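Local coordinates for CRISPR-associated endoribonuclease Cas2 (Streptococcus pyogenes serotype M1, PDB 4QR2), which is a CRISPR adaptive-immunity protein and probable magnesium-dependent nuclease that forms a homodimer and joins a Cas1 homodimer in a heterotetramer, at residues L4-V9 / S65-L70; R21-L26 / Q57-K62. All blocks are in the same frame, centred on the assembly; numbering follows the deposited sequence.

In the fold
Interaction 1 pairs strands 2-8 and 65-71, the first and last in chain order of the four sheet strands, adjacent in the antiparallel sheet with 65-71 at its edge within the chain. Interaction 2 brings helix 14-27 against the end of helix 45-58 on one face of that sheet. They lie about 11 Å apart, centre to centre. In chain order the segments run 4-9, 21-26, 57-62, 65-70, so interaction 2 is enclosed by interaction 1. The two share a hydrophobic core: Tyr-7 CE2 lies 3.4 Å from Val-23 CG2, and Ile-66 CD1 lies 3.8 Å from Ile-59 CG2. Sheet and helices thus close into one ferredoxin-like domain, whose other sheet face, bearing Asp-8, meets the second subunit.

Interaction 1 of 2, residues L4-V9 / S65-L70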
# COMPACT_ATOMS: atom_id res chain seq x y z
N LEU A 4 1.12 6.33 -6.49
CA LEU A 4 0.50 5.32 -5.60
C LEU A 4 0.24 5.86 -4.21
O LEU A 4 1.15 6.34 -3.53
CB LEU A 4 1.43 4.11 -5.51
CG LEU A 4 0.90 2.90 -4.78
CD1 LEU A 4 -0.19 2.27 -5.58
CD2 LEU A 4 1.97 1.89 -4.43
N VAL A 5 -1.00 5.76 -3.77
CA VAL A 5 -1.40 6.27 -2.48
C VAL A 5 -1.67 5.07 -1.57
O VAL A 5 -2.57 4.25 -1.88
CB VAL A 5 -2.70 7.12 -2.57
CG1 VAL A 5 -3.09 7.71 -1.22
CG2 VAL A 5 -2.56 8.30 -3.54
N THR A 6 -0.99 5.01 -0.41
CA THR A 6 -1.25 4.02 0.56
C THR A 6 -1.67 4.65 1.88
O THR A 6 -0.99 5.47 2.47
CB THR A 6 -0.04 3.01 0.69
OG1 THR A 6 1.09 3.73 1.24
CG2 THR A 6 0.44 2.44 -0.63
N TYR A 7 -2.90 4.29 2.32
CA TYR A 7 -3.52 4.86 3.47
C TYR A 7 -3.61 3.85 4.59
O TYR A 7 -4.18 2.78 4.44
CB TYR A 7 -4.96 5.37 3.13
CG TYR A 7 -5.69 6.07 4.28
CD1 TYR A 7 -5.04 6.83 5.20
CD2 TYR A 7 -7.05 5.96 4.39
CE1 TYR A 7 -5.70 7.53 6.16
CE2 TYR A 7 -7.75 6.62 5.36
CZ TYR A 7 -7.11 7.38 6.27
OH TYR A 7 -7.82 8.05 7.25
N ASP A 8 -2.99 4.17 5.73
CA ASP A 8 -3.01 3.34 6.93
C ASP A 8 -3.96 3.97 7.95
O ASP A 8 -3.70 5.05 8.49
CB ASP A 8 -1.62 3.33 7.54
CG ASP A 8 -1.43 2.32 8.68
OD1 ASP A 8 -2.36 1.69 9.11
OD2 ASP A 8 -0.24 2.18 9.15
N VAL A 9 -5.07 3.28 8.13
CA VAL A 9 -6.10 3.68 9.05
C VAL A 9 -6.60 2.38 9.69
O VAL A 9 -6.61 1.30 9.09
CB VAL A 9 -7.22 4.45 8.35
CG1 VAL A 9 -7.90 3.57 7.32
CG2 VAL A 9 -8.23 5.01 9.33
N SER A 65 -1.69 7.43 8.63
CA SER A 65 -0.73 8.01 7.69
C SER A 65 -1.06 7.74 6.24
O SER A 65 -1.75 6.77 5.95
CB SER A 65 0.69 7.53 7.96
OG SER A 65 0.79 6.17 7.68
N ILE A 66 -0.48 8.56 5.34
CA ILE A 66 -0.58 8.37 3.91
C ILE A 66 0.83 8.49 3.36
O ILE A 66 1.57 9.42 3.72
CB ILE A 66 -1.51 9.42 3.23
CG1 ILE A 66 -2.96 9.13 3.68
CG2 ILE A 66 -1.32 9.36 1.71
CD1 ILE A 66 -4.02 9.83 2.91
N ARG A 67 1.17 7.55 2.47
CA ARG A 67 2.38 7.59 1.73
C ARG A 67 2.04 7.70 0.27
O ARG A 67 1.06 7.11 -0.20
CB ARG A 67 3.27 6.31 2.02
CG ARG A 67 3.77 6.33 3.42
CD ARG A 67 4.51 5.05 3.79
NE ARG A 67 5.83 5.00 3.20
CZ ARG A 67 6.90 5.56 3.75
NH1 ARG A 67 6.75 6.31 4.84
NH2 ARG A 67 8.05 5.44 3.18
N PHE A 68 2.87 8.45 -0.43
CA PHE A 68 2.75 8.64 -1.88
C PHE A 68 4.00 8.15 -2.56
O PHE A 68 5.11 8.68 -2.27
CB PHE A 68 2.60 10.13 -2.21
CG PHE A 68 1.45 10.81 -1.55
CD1 PHE A 68 0.20 10.53 -1.94
CD2 PHE A 68 1.66 11.73 -0.52
CE1 PHE A 68 -0.92 11.18 -1.36
CE2 PHE A 68 0.58 12.37 0.09
CZ PHE A 68 -0.73 12.06 -0.31
N TYR A 69 3.86 7.20 -3.48
CA TYR A 69 5.01 6.71 -4.24
C TYR A 69 4.86 7.15 -5.65
O TYR A 69 3.87 6.87 -6.30
CB TYR A 69 5.08 5.16 -4.20
CG TYR A 69 5.28 4.60 -2.79
CD1 TYR A 69 4.26 4.42 -1.94
CD2 TYR A 69 6.55 4.26 -2.38
CE1 TYR A 69 4.49 3.96 -0.67
CE2 TYR A 69 6.80 3.74 -1.16
CZ TYR A 69 5.79 3.58 -0.30
OH TYR A 69 6.03 3.12 0.97
N LEU A 70 5.79 7.99 -6.10
CA LEU A 70 5.84 8.45 -7.47
C LEU A 70 6.40 7.39 -8.39
O LEU A 70 7.60 7.13 -8.44
CB LEU A 70 6.67 9.73 -7.55
CG LEU A 70 5.85 10.88 -7.00
CD1 LEU A 70 5.67 11.01 -5.47
CD2 LEU A 70 6.53 12.08 -7.61
O HOH W 1 0.89 4.54 9.67
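Ile-66 sits between Val-5 and Tyr-7 on the helix-covered face of the sheet. Its CG2 branch meets Val-5 CG1 at 3.8 Å, while CG1 comes obliquely against the Tyr-7 ring, 3.5 Å from CD1. The same CG2 methyl lies over one face of the Phe-68 ring, near the rim, and Val-5 CG2 touches that ring at its edge, 3.9 Å from CD1. Phe-68 also makes an edge-to-face contact with Phe-48 of helix 45-58.

Between the strands, six backbone hydrogen bonds join Leu-4, Thr-6 and Asp-8 to Tyr-69, Arg-67 and Ser-65. Leu-4 N lies 2.8 Å from Tyr-69 O; at the other end Ser-65 N lies 3.1 Å from Asp-8 O.

The opposite face is more polar. Arg-67 bends at its third torsion (75°), which brings NE within 2.9 Å of Tyr-69 OH in the guanidinium plane. Glu-40 OE2 of the second subunit forms a salt bridge with Arg-67 NH2 and a hydrogen bond with Tyr-69 OH. Thr-6 OG1 lies at the edge of the Tyr-69 ring and bonds Gln-35 of that subunit. A water donates to Asp-8 OD2 (2.7 Å) and bonds Ser-65 OG; these atoms also bond Asn-36 N and Gln-35 NE2 of the second subunit, respectively.

Inner strand 2-8 thus pairs with edge strand 65-71 of the ferredoxin-like sheet, carrying Asp-8, the predicted catalytic magnesium ligand.

Interaction 2 of 2, residues R21-L26 / Q57-K62; sequences RHVAKL and QIIDEK
Ile-58 meets three residues of helix 14-27, and all the side-chain contacts here are apolar. Its CG2 methyl reaches Val-23 CG2 at 3.7 Å and also lies 3.9 Å from His-22 CB, so that only the base of the histidine takes part and the imidazole ring makes no contact with Ile-58. The other branch, ending in CD1, reaches along the helix to Leu-26, where Ile-58 CD1 and Leu-26 CD2 approach to 4.1 Å. With CG1 anti to its own carbonyl carbon (chi1 -66°) and CG2 anti to the backbone N, CG2 meets Val-23 and His-22 CB, while CD1 lies between His-22 O and Leu-26 CD2. Ile-59 adds a smaller contact: Ile-59 CG2 lies 4.0 Å from Val-23 CG2. That valine methyl is therefore shared by two consecutive isoleucines. Leu-55 of helix 45-58 packs on both Val-23 and Leu-26, and Tyr-7 of strand 2-8 touches Val-23 and Ile-59 from the sheet.

No hydrogen bond crosses between the segments. In helix 14-27, Leu-26 N bonds His-22 O at 3.1 Å, one turn back. Beyond Ile-59, Asp-60 OD1 accepts from Lys-62 N at 3.1 Å, forming an Asx turn, with the donor on the anti side and 32° out of the carboxylate plane. Asp-60 N bonds OD2 of Asp-64, just beyond the segment.

The end of helix 45-58 and the loop after it thus meet helix 14-27 through a small patch of aliphatic packing, without directional bonds, and the polar turn is confined to the connection towards strand 65-71.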
# COMPACT_ATOMS: atom_id res chain seq x y z
N ARG A 21 -13.69 5.68 3.87
CA ARG A 21 -14.69 5.93 2.80
C ARG A 21 -14.46 7.29 2.16
O ARG A 21 -14.57 7.44 0.95
CB ARG A 21 -16.11 5.91 3.38
CG ARG A 21 -16.64 4.51 3.77
CD ARG A 21 -18.21 4.50 3.93
NE ARG A 21 -18.65 5.31 5.07
CZ ARG A 21 -18.62 4.97 6.37
NH1 ARG A 21 -19.03 5.84 7.25
NH2 ARG A 21 -18.18 3.84 6.80
N HIS A 22 -14.11 8.29 2.97
CA HIS A 22 -13.90 9.65 2.43
C HIS A 22 -12.61 9.75 1.66
O HIS A 22 -12.59 10.45 0.60
CB HIS A 22 -13.86 10.65 3.58
CG HIS A 22 -15.17 10.86 4.26
ND1 HIS A 22 -15.26 11.52 5.47
CD2 HIS A 22 -16.41 10.39 3.99
CE1 HIS A 22 -16.52 11.52 5.87
NE2 HIS A 22 -17.25 10.85 4.98
N VAL A 23 -11.53 9.11 2.17
CA VAL A 23 -10.27 8.95 1.39
C VAL A 23 -10.51 8.32 0.04
O VAL A 23 -10.09 8.83 -1.03
CB VAL A 23 -9.18 8.25 2.20
CG1 VAL A 23 -7.99 7.90 1.34
CG2 VAL A 23 -8.70 9.20 3.33
N ALA A 24 -11.26 7.24 0.04
CA ALA A 24 -11.50 6.51 -1.23
C ALA A 24 -12.30 7.34 -2.17
O ALA A 24 -11.99 7.34 -3.35
CB ALA A 24 -12.26 5.18 -0.95
N LYS A 25 -13.33 8.03 -1.66
CA LYS A 25 -14.18 8.84 -2.50
C LYS A 25 -13.37 9.91 -3.23
O LYS A 25 -13.56 10.20 -4.46
CB LYS A 25 -15.30 9.47 -1.68
CG LYS A 25 -16.36 10.15 -2.50
CD LYS A 25 -17.42 10.71 -1.58
CE LYS A 25 -18.57 11.34 -2.36
NZ LYS A 25 -18.26 12.58 -3.12
N LEU A 26 -12.42 10.47 -2.52
CA LEU A 26 -11.53 11.46 -3.10
C LEU A 26 -10.60 10.86 -4.13
O LEU A 26 -10.50 11.43 -5.24
CB LEU A 26 -10.75 12.18 -2.00
CG LEU A 26 -9.58 13.09 -2.43
CD1 LEU A 26 -10.07 14.16 -3.28
CD2 LEU A 26 -8.97 13.77 -1.21
N GLN A 57 -7.27 17.36 5.39
CA GLN A 57 -8.51 17.68 6.09
C GLN A 57 -9.33 16.42 6.45
O GLN A 57 -10.20 16.47 7.29
CB GLN A 57 -9.32 18.61 5.24
CG GLN A 57 -8.61 19.96 4.96
CD GLN A 57 -8.22 20.65 6.24
OE1 GLN A 57 -7.04 20.69 6.64
NE2 GLN A 57 -9.23 21.13 6.96
N ILE A 58 -9.12 15.31 5.79
CA ILE A 58 -9.88 14.06 6.09
C ILE A 58 -9.23 13.15 7.15
O ILE A 58 -9.93 12.58 8.00
CB ILE A 58 -10.08 13.22 4.82
CG1 ILE A 58 -10.99 13.99 3.85
CG2 ILE A 58 -10.55 11.78 5.20
CD1 ILE A 58 -10.90 13.63 2.40
N ILE A 59 -7.92 12.91 7.03
CA ILE A 59 -7.27 11.93 7.90
C ILE A 59 -7.09 12.46 9.28
O ILE A 59 -7.21 13.68 9.51
CB ILE A 59 -5.94 11.43 7.35
CG1 ILE A 59 -4.85 12.50 7.43
CG2 ILE A 59 -6.13 10.97 5.88
CD1 ILE A 59 -3.51 11.88 7.12
N ASP A 60 -6.94 11.54 10.21
CA ASP A 60 -6.53 11.91 11.58
C ASP A 60 -5.02 11.77 11.61
O ASP A 60 -4.48 10.65 11.53
CB ASP A 60 -7.18 11.02 12.61
CG ASP A 60 -6.83 11.44 14.05
OD1 ASP A 60 -5.84 12.16 14.26
OD2 ASP A 60 -7.58 11.08 14.98
N GLU A 61 -4.32 12.90 11.58
CA GLU A 61 -2.84 12.85 11.49
C GLU A 61 -2.12 12.24 12.71
O GLU A 61 -0.98 11.78 12.57
CB GLU A 61 -2.32 14.26 11.12
CG GLU A 61 -2.58 14.59 9.64
CD GLU A 61 -3.18 15.98 9.38
OE1 GLU A 61 -4.35 16.06 8.93
OE2 GLU A 61 -2.46 16.99 9.60
N LYS A 62 -2.78 12.21 13.86
CA LYS A 62 -2.25 11.53 15.03
C LYS A 62 -2.20 10.03 14.90
O LYS A 62 -1.24 9.43 15.36
CB LYS A 62 -3.05 11.87 16.27
CG LYS A 62 -2.91 13.33 16.65
CD LYS A 62 -3.36 13.58 18.08
CE LYS A 62 -2.47 14.65 18.71
NZ LYS A 62 -2.83 16.05 18.35